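Local coordinates for takeout-like protein 1 (Epiphyas postvittana, PDB 3E8T) that probably carries hydrophobic ligands in an insect, and holds ubiquinone-8 in a long internal pocket, at residues P32-E37 with L209-I214; Y129-D134 with D139-K144. All coordinates share one frame; numbering follows the deposited sequence.

Contact 1. Residues P32-E37 with L209-I214. With UQ8 (Ubiquinone-8), chain B.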
loop_
_atom_site.group_PDB
_atom_site.type_symbol
_atom_site.label_atom_id
_atom_site.label_comp_id
_atom_site.label_asym_id
_atom_site.label_seq_id
_atom_site.Cartn_x
_atom_site.Cartn_y
_atom_site.Cartn_z
ATOM N N PRO A 32 0.296 -13.383 14.088
ATOM C CA PRO A 32 1.534 -13.085 14.839
ATOM C C PRO A 32 2.424 -14.285 15.100
ATOM O O PRO A 32 3.636 -14.172 15.002
ATOM C CB PRO A 32 1.033 -12.500 16.160
ATOM C CG PRO A 32 -0.391 -12.334 16.038
ATOM C CD PRO A 32 -0.919 -13.004 14.833
ATOM N N ASP A 33 1.814 -15.423 15.379
ATOM C CA ASP A 33 2.654 -16.583 15.695
ATOM C C ASP A 33 3.435 -17.062 14.470
ATOM O O ASP A 33 4.521 -17.648 14.583
ATOM C CB ASP A 33 1.842 -17.703 16.298
ATOM C CG ASP A 33 1.167 -17.304 17.651
ATOM O OD1 ASP A 33 1.363 -16.190 18.219
ATOM O OD2 ASP A 33 0.412 -18.151 18.131
ATOM N N HIS A 34 2.921 -16.743 13.295
ATOM C CA HIS A 34 3.583 -17.074 12.040
ATOM C C HIS A 34 4.499 -15.980 11.565
ATOM O O HIS A 34 5.056 -16.086 10.470
ATOM C CB HIS A 34 2.534 -17.332 10.961
ATOM C CG HIS A 34 1.769 -18.588 11.195
ATOM N ND1 HIS A 34 2.211 -19.800 10.720
ATOM C CD2 HIS A 34 0.692 -18.846 11.960
ATOM C CE1 HIS A 34 1.393 -20.751 11.131
ATOM N NE2 HIS A 34 0.467 -20.204 11.893
ATOM N N GLY A 35 4.639 -14.917 12.349
ATOM C CA GLY A 35 5.520 -13.819 11.969
ATOM C C GLY A 35 4.933 -12.865 10.938
ATOM O O GLY A 35 5.698 -12.169 10.280
ATOM N N VAL A 36 3.608 -12.855 10.784
ATOM C CA VAL A 36 2.916 -11.969 9.830
ATOM C C VAL A 36 2.308 -10.830 10.615
ATOM O O VAL A 36 1.392 -11.029 11.419
ATOM C CB VAL A 36 1.858 -12.721 8.992
ATOM C CG1 VAL A 36 1.119 -11.745 8.100
ATOM C CG2 VAL A 36 2.509 -13.836 8.178
ATOM N N GLU A 37 2.808 -9.639 10.327
ATOM C CA GLU A 37 2.429 -8.446 11.028
ATOM C C GLU A 37 1.019 -7.980 10.637
ATOM O O GLU A 37 0.511 -8.347 9.586
ATOM C CB GLU A 37 3.453 -7.362 10.684
ATOM C CG GLU A 37 4.900 -7.768 11.031
ATOM C CD GLU A 37 5.974 -6.799 10.518
ATOM O OE1 GLU A 37 6.169 -6.652 9.285
ATOM O OE2 GLU A 37 6.638 -6.157 11.362
ATOM N N LEU A 209 3.944 -17.067 2.132
ATOM C CA LEU A 209 3.989 -18.073 1.070
ATOM C C LEU A 209 5.206 -18.976 1.119
ATOM O O LEU A 209 5.167 -20.128 0.693
ATOM C CB LEU A 209 3.842 -17.437 -0.309
ATOM C CG LEU A 209 2.497 -16.834 -0.603
ATOM C CD1 LEU A 209 2.576 -16.067 -1.910
ATOM C CD2 LEU A 209 1.393 -17.903 -0.681
ATOM N N ALA A 210 6.291 -18.497 1.680
ATOM C CA ALA A 210 7.492 -19.350 1.824
ATOM C C ALA A 210 7.327 -20.437 2.884
ATOM O O ALA A 210 8.109 -21.371 2.907
ATOM C CB ALA A 210 8.745 -18.490 2.113
ATOM N N LYS A 211 6.324 -20.320 3.733
ATOM C CA LYS A 211 6.114 -21.288 4.803
ATOM C C LYS A 211 4.846 -22.105 4.666
ATOM O O LYS A 211 4.687 -23.066 5.430
ATOM C CB LYS A 211 6.147 -20.598 6.166
ATOM C CG LYS A 211 4.901 -19.831 6.559
ATOM C CD LYS A 211 5.100 -18.789 7.679
ATOM C CE LYS A 211 5.606 -19.418 8.961
ATOM N NZ LYS A 211 4.661 -20.458 9.562
ATOM N N VAL A 212 3.997 -21.822 3.677
ATOM C CA VAL A 212 2.765 -22.562 3.436
ATOM C C VAL A 212 2.929 -23.308 2.112
ATOM O O VAL A 212 3.129 -22.698 1.085
ATOM C CB VAL A 212 1.530 -21.665 3.418
ATOM C CG1 VAL A 212 0.306 -22.514 3.184
ATOM C CG2 VAL A 212 1.398 -20.931 4.774
ATOM N N PRO A 213 2.878 -24.660 2.119
ATOM C CA PRO A 213 3.047 -25.398 0.876
ATOM C C PRO A 213 2.024 -24.942 -0.144
ATOM O O PRO A 213 0.862 -24.738 0.199
ATOM C CB PRO A 213 2.789 -26.845 1.290
ATOM C CG PRO A 213 3.054 -26.880 2.749
ATOM C CD PRO A 213 2.674 -25.543 3.277
ATOM N N ILE A 214 2.442 -24.777 -1.380
ATOM C CA ILE A 214 1.549 -24.263 -2.401
ATOM C C ILE A 214 0.366 -25.208 -2.594
ATOM O O ILE A 214 -0.744 -24.761 -2.883
ATOM C CB ILE A 214 2.307 -23.908 -3.704
ATOM C CG1 ILE A 214 1.398 -23.198 -4.707
ATOM C CG2 ILE A 214 2.905 -25.129 -4.342
ATOM C CD1 ILE A 214 0.811 -21.888 -4.180
HETATM C C45 UQ8 B . 2.534 17.552 3.694
HETATM C C44 UQ8 B . 2.342 17.805 2.197
HETATM C C46 UQ8 B . 2.050 19.267 1.984
HETATM C C43 UQ8 B . 1.246 16.953 1.583
HETATM C C42 UQ8 B . 1.353 15.489 2.037
HETATM C C41 UQ8 B . 2.576 14.850 1.394
HETATM C C39 UQ8 B . 2.235 13.466 0.883
HETATM C C40 UQ8 B . 3.011 12.233 1.339
HETATM C C38 UQ8 B . 1.257 13.320 -0.064
HETATM C C37 UQ8 B . 0.853 12.105 -0.600
HETATM C C36 UQ8 B . -0.445 12.403 -1.351
HETATM C C34 UQ8 B . -1.138 11.153 -1.861
HETATM C C35 UQ8 B . -2.414 11.349 -2.370
HETATM C C33 UQ8 B . -0.547 9.897 -1.738
HETATM C C32 UQ8 B . -1.025 8.668 -2.180
HETATM C C31 UQ8 B . -0.402 7.563 -1.285
HETATM C C29 UQ8 B . -0.712 6.152 -1.763
HETATM C C30 UQ8 B . -0.607 5.794 -3.280
HETATM C C28 UQ8 B . -1.093 5.179 -0.845
HETATM C C27 UQ8 B . -1.404 3.861 -1.153
HETATM C C26 UQ8 B . -1.059 2.910 0.003
HETATM C C24 UQ8 B . -1.627 1.511 -0.257
HETATM C C25 UQ8 B . -3.146 1.265 -0.228
HETATM C C23 UQ8 B . -0.766 0.469 -0.524
HETATM C C22 UQ8 B . -1.103 -0.864 -0.774
HETATM C C21 UQ8 B . 0.127 -1.671 -1.188
HETATM C C19 UQ8 B . -0.168 -3.034 -1.816
HETATM C C20 UQ8 B . 1.087 -3.710 -2.365
HETATM C C18 UQ8 B . -0.991 -3.958 -0.908
HETATM C C17 UQ8 B . -1.177 -5.345 -1.539
HETATM C C16 UQ8 B . -2.352 -6.128 -0.930
HETATM C C14 UQ8 B . -2.227 -7.594 -1.330
HETATM C C15 UQ8 B . -1.755 -7.942 -2.754
HETATM C C13 UQ8 B . -2.500 -8.618 -0.425
HETATM C C12 UQ8 B . -2.375 -9.967 -0.751
HETATM C C11 UQ8 B . -3.310 -10.887 0.060
HETATM C C9 UQ8 B . -3.606 -12.196 -0.695
HETATM C C10 UQ8 B . -2.590 -12.469 -1.818
HETATM C C8 UQ8 B . -3.644 -13.345 0.309
HETATM C C7 UQ8 B . -2.455 -14.301 0.169
HETATM C C6 UQ8 B . -2.651 -15.364 -0.938
HETATM C C1 UQ8 B . -1.593 -15.648 -1.810
HETATM C C1M UQ8 B . -0.396 -14.949 -1.649
HETATM C C2 UQ8 B . -1.713 -16.598 -2.832
HETATM O O2 UQ8 B . -0.778 -16.850 -3.597
HETATM C C3 UQ8 B . -2.902 -17.292 -2.992
HETATM O O3 UQ8 B . -3.017 -18.218 -3.986
HETATM C C3M UQ8 B . -2.518 -19.478 -3.541
HETATM C C4 UQ8 B . -3.974 -17.030 -2.147
HETATM O O4 UQ8 B . -5.138 -17.724 -2.321
HETATM C C4M UQ8 B . -5.596 -17.614 -3.677
HETATM C C5 UQ8 B . -3.850 -16.073 -1.130
HETATM O O5 UQ8 B . -4.815 -15.869 -0.388
#
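The amino group of K211 meets the imidazole of H34 at its edge, and that single hydrogen bond is all that ties the two segments together: NZ of K211 donates to ND1 of H34 over 2.8 Å. NZ lies only 12° out of the ring plane, an approach consistent with ND1 acting as the acceptor, without a proton of its own. The two side chains cross at about a right angle. The lysine reaches the ring by folding: after an extended chi2 its chain bends at chi3 (-60°) and again at chi4 (-61°), which turns NZ back to the imidazole and leaves CE 3.7 Å from the carbonyl O of H34. A methionine in place of K211 would probably leave ND1 of H34 without this donor and the imidazole freer to turn. Both residues lie at the surface, and little area is buried between the segments.

Behind the ring, P32-H34 form a short 3-10 turn, closed by the bond from N of G35 to O of P32, 2.9 Å. G35 and V36 then make a G1 bulge opposite L31. H34 O also accepts a bond from NE2 of H207, and E37 N is bonded to OD1 of N204, so the loop is fastened to helix 182-211 at two points. Two residues before K211, L209 belongs to the quinone pocket: its CD1 lies 3.2 Å from the methyl C1M of UQ8. The loop between helix 13-28 and strand 42-51 thus lies along the C-terminal end of helix 182-211, which here also packs on strand 139-153 through L209 and A210, and on helix 214-217 through L209, with V212 just after it touching I217 as well.

Contact 2. Residues Y129-D134 with D139-K144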
loop_
_atom_site.group_PDB
_atom_site.type_symbol
_atom_site.label_atom_id
_atom_site.label_comp_id
_atom_site.label_asym_id
_atom_site.label_seq_id
_atom_site.Cartn_x
_atom_site.Cartn_y
_atom_site.Cartn_z
ATOM N N TYR A 129 7.892 -14.552 -9.303
ATOM C CA TYR A 129 8.070 -15.627 -8.326
ATOM C C TYR A 129 8.801 -16.782 -8.985
ATOM O O TYR A 129 8.911 -16.878 -10.209
ATOM C CB TYR A 129 6.706 -16.122 -7.781
ATOM C CG TYR A 129 5.932 -16.897 -8.763
ATOM C CD1 TYR A 129 6.129 -18.270 -8.867
ATOM C CD2 TYR A 129 5.032 -16.292 -9.657
ATOM C CE1 TYR A 129 5.442 -19.008 -9.788
ATOM C CE2 TYR A 129 4.341 -17.051 -10.601
ATOM C CZ TYR A 129 4.575 -18.426 -10.666
ATOM O OH TYR A 129 3.910 -19.170 -11.592
ATOM N N GLU A 130 9.236 -17.690 -8.133
ATOM C CA GLU A 130 9.751 -18.970 -8.567
ATOM C C GLU A 130 9.103 -20.036 -7.704
ATOM O O GLU A 130 8.916 -19.818 -6.508
ATOM C CB GLU A 130 11.258 -18.993 -8.350
ATOM C CG GLU A 130 12.056 -18.166 -9.360
ATOM C CD GLU A 130 12.082 -18.793 -10.735
ATOM O OE1 GLU A 130 12.467 -19.978 -10.830
ATOM O OE2 GLU A 130 11.705 -18.104 -11.710
ATOM N N MET A 131 8.776 -21.170 -8.309
ATOM C CA MET A 131 8.335 -22.339 -7.574
ATOM C C MET A 131 9.595 -23.076 -7.181
ATOM O O MET A 131 10.413 -23.432 -8.049
ATOM C CB MET A 131 7.472 -23.252 -8.446
ATOM C CG MET A 131 6.119 -22.747 -8.874
ATOM S SD MET A 131 5.078 -22.371 -7.508
ATOM C CE MET A 131 5.487 -23.656 -6.373
ATOM N N GLU A 132 9.771 -23.257 -5.880
ATOM C CA GLU A 132 10.996 -23.860 -5.351
ATOM C C GLU A 132 10.684 -24.975 -4.395
ATOM O O GLU A 132 9.803 -24.840 -3.548
ATOM C CB GLU A 132 11.825 -22.804 -4.594
ATOM C CG GLU A 132 12.238 -21.621 -5.469
ATOM C CD GLU A 132 13.071 -20.555 -4.760
ATOM O OE1 GLU A 132 13.257 -20.584 -3.512
ATOM O OE2 GLU A 132 13.530 -19.630 -5.457
ATOM N N LYS A 133 11.486 -26.031 -4.458
ATOM C CA LYS A 133 11.371 -27.127 -3.504
ATOM C C LYS A 133 12.326 -26.880 -2.362
ATOM O O LYS A 133 13.497 -26.588 -2.612
ATOM C CB LYS A 133 11.732 -28.413 -4.227
ATOM C CG LYS A 133 11.288 -29.661 -3.560
ATOM C CD LYS A 133 11.560 -30.855 -4.433
ATOM C CE LYS A 133 10.683 -30.933 -5.660
ATOM N NZ LYS A 133 9.225 -31.075 -5.446
ATOM N N ASP A 134 11.846 -27.001 -1.118
ATOM C CA ASP A 134 12.680 -26.802 0.064
ATOM C C ASP A 134 13.489 -28.072 0.364
ATOM O O ASP A 134 13.464 -29.036 -0.376
ATOM C CB ASP A 134 11.844 -26.276 1.243
ATOM C CG ASP A 134 10.932 -27.313 1.870
ATOM O OD1 ASP A 134 11.052 -28.502 1.547
ATOM O OD2 ASP A 134 10.093 -26.921 2.762
ATOM N N ASP A 139 7.191 -28.004 -2.156
ATOM C CA ASP A 139 7.122 -26.895 -3.090
ATOM C C ASP A 139 6.403 -25.702 -2.485
ATOM O O ASP A 139 5.340 -25.810 -1.879
ATOM C CB ASP A 139 6.407 -27.335 -4.363
ATOM C CG ASP A 139 7.246 -28.314 -5.211
ATOM O OD1 ASP A 139 8.383 -28.658 -4.830
ATOM O OD2 ASP A 139 6.754 -28.717 -6.277
ATOM N N HIS A 140 6.987 -24.542 -2.681
ATOM C CA HIS A 140 6.431 -23.252 -2.255
ATOM C C HIS A 140 6.535 -22.251 -3.380
ATOM O O HIS A 140 7.499 -22.290 -4.150
ATOM C CB HIS A 140 7.230 -22.668 -1.101
ATOM C CG HIS A 140 7.159 -23.479 0.149
ATOM N ND1 HIS A 140 8.122 -24.392 0.517
ATOM C CD2 HIS A 140 6.235 -23.488 1.136
ATOM C CE1 HIS A 140 7.767 -24.956 1.659
ATOM N NE2 HIS A 140 6.638 -24.419 2.068
ATOM N N VAL A 141 5.614 -21.291 -3.406
ATOM C CA VAL A 141 5.786 -20.101 -4.240
ATOM C C VAL A 141 6.672 -19.117 -3.502
ATOM O O VAL A 141 6.342 -18.685 -2.403
ATOM C CB VAL A 141 4.449 -19.457 -4.524
ATOM C CG1 VAL A 141 4.600 -18.059 -5.177
ATOM C CG2 VAL A 141 3.655 -20.350 -5.401
ATOM N N ILE A 142 7.784 -18.744 -4.140
ATOM C CA ILE A 142 8.750 -17.848 -3.569
ATOM C C ILE A 142 8.731 -16.524 -4.348
ATOM O O ILE A 142 9.158 -16.466 -5.457
ATOM C CB ILE A 142 10.161 -18.469 -3.508
ATOM C CG1 ILE A 142 10.128 -19.809 -2.775
ATOM C CG2 ILE A 142 11.154 -17.482 -2.844
ATOM C CD1 ILE A 142 9.668 -19.713 -1.316
ATOM N N PHE A 143 8.194 -15.508 -3.719
ATOM C CA PHE A 143 8.178 -14.184 -4.316
ATOM C C PHE A 143 9.571 -13.596 -4.414
ATOM O O PHE A 143 10.366 -13.719 -3.485
ATOM C CB PHE A 143 7.335 -13.239 -3.471
ATOM C CG PHE A 143 5.858 -13.346 -3.671
ATOM C CD1 PHE A 143 5.281 -14.319 -4.437
ATOM C CD2 PHE A 143 5.033 -12.351 -3.099
ATOM C CE1 PHE A 143 3.892 -14.350 -4.640
ATOM C CE2 PHE A 143 3.672 -12.376 -3.291
ATOM C CZ PHE A 143 3.101 -13.370 -4.040
ATOM N N LYS A 144 9.865 -12.912 -5.523
ATOM C CA LYS A 144 11.192 -12.400 -5.800
ATOM C C LYS A 144 11.187 -10.871 -5.847
ATOM O O LYS A 144 11.906 -10.209 -5.043
ATOM C CB LYS A 144 11.719 -12.978 -7.108
ATOM C CG LYS A 144 11.888 -14.487 -7.078
ATOM C CD LYS A 144 12.861 -14.984 -6.020
ATOM C CE LYS A 144 13.009 -16.499 -6.074
ATOM N NZ LYS A 144 14.067 -16.988 -5.088
HETATM O O HOH W 1 10.542 -23.809 -1.066
#
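E130 pairs with I142 and E132 with H140 through two reciprocal sets of backbone hydrogen bonds, the rungs of an antiparallel beta hairpin. The I142 N to E130 O bond is the shortest at 2.8 Å, and E132 N to H140 O, at 173°, is the straightest. The non-hydrogen-bonded pair M131-V141 sits between these rungs, with Y129-F143 and K133-D139 beyond them at the two ends.

Two salt bridges join side chains across the strands, one on each face. NZ of K144 reaches OE2 of E132 at 2.7 Å on its syn side, the two chains coming from opposite directions; the extended glutamate also lays its carboxylate over I142, with OE1 3.3 Å from CG1. On the other face NZ of K133 meets OD1 of D139 at 2.6 Å, again on the syn side and likewise tilted, 29° out of the carboxylate plane, its chain curling back through bends at chi3 and chi4.

Apolar contacts fill the face carrying Y129, M131 and V141. M131, bent at chi2 (-59°) and chi3, brings SD to 3.2 Å from CG2 of V141, while CG1 of V141 touches CB and the ring of Y129.

A water bridges O of E132 and ND1 of H140, and CE1 of that ring lies 3.2 Å from OD2 of D134, whose OD1 instead bonds the turn nitrogens of E136 and V138.

Backbone pairing with an ion pair on each face probably keeps the strands in register, while apolar groups serve the helices: I142 packs on A210 of helix 182-211, and M131, on the other face, on I214.

Contacts 1 and 2 lie about 13 Å apart, centre to centre, on the same side of the chain's centre, and they touch through the second segment of each. N of I214 probably donates a hydrogen bond to O of D139 (3.1 Å), CD1 of I214 packs 3.5 Å from CG2 of V141, and CD2 of H140 lies 3.2 Å from O of V212. The segment 209-214 therefore has the loop 32-37 at K211 and the hairpin 129-144 as separate neighbours. Both contacts reach the quinone end of the pocket: L209 belongs to the pocket wall at the quinone ring, and the F143 side chain, which packs on L209, comes within about 5 Å of the ligand.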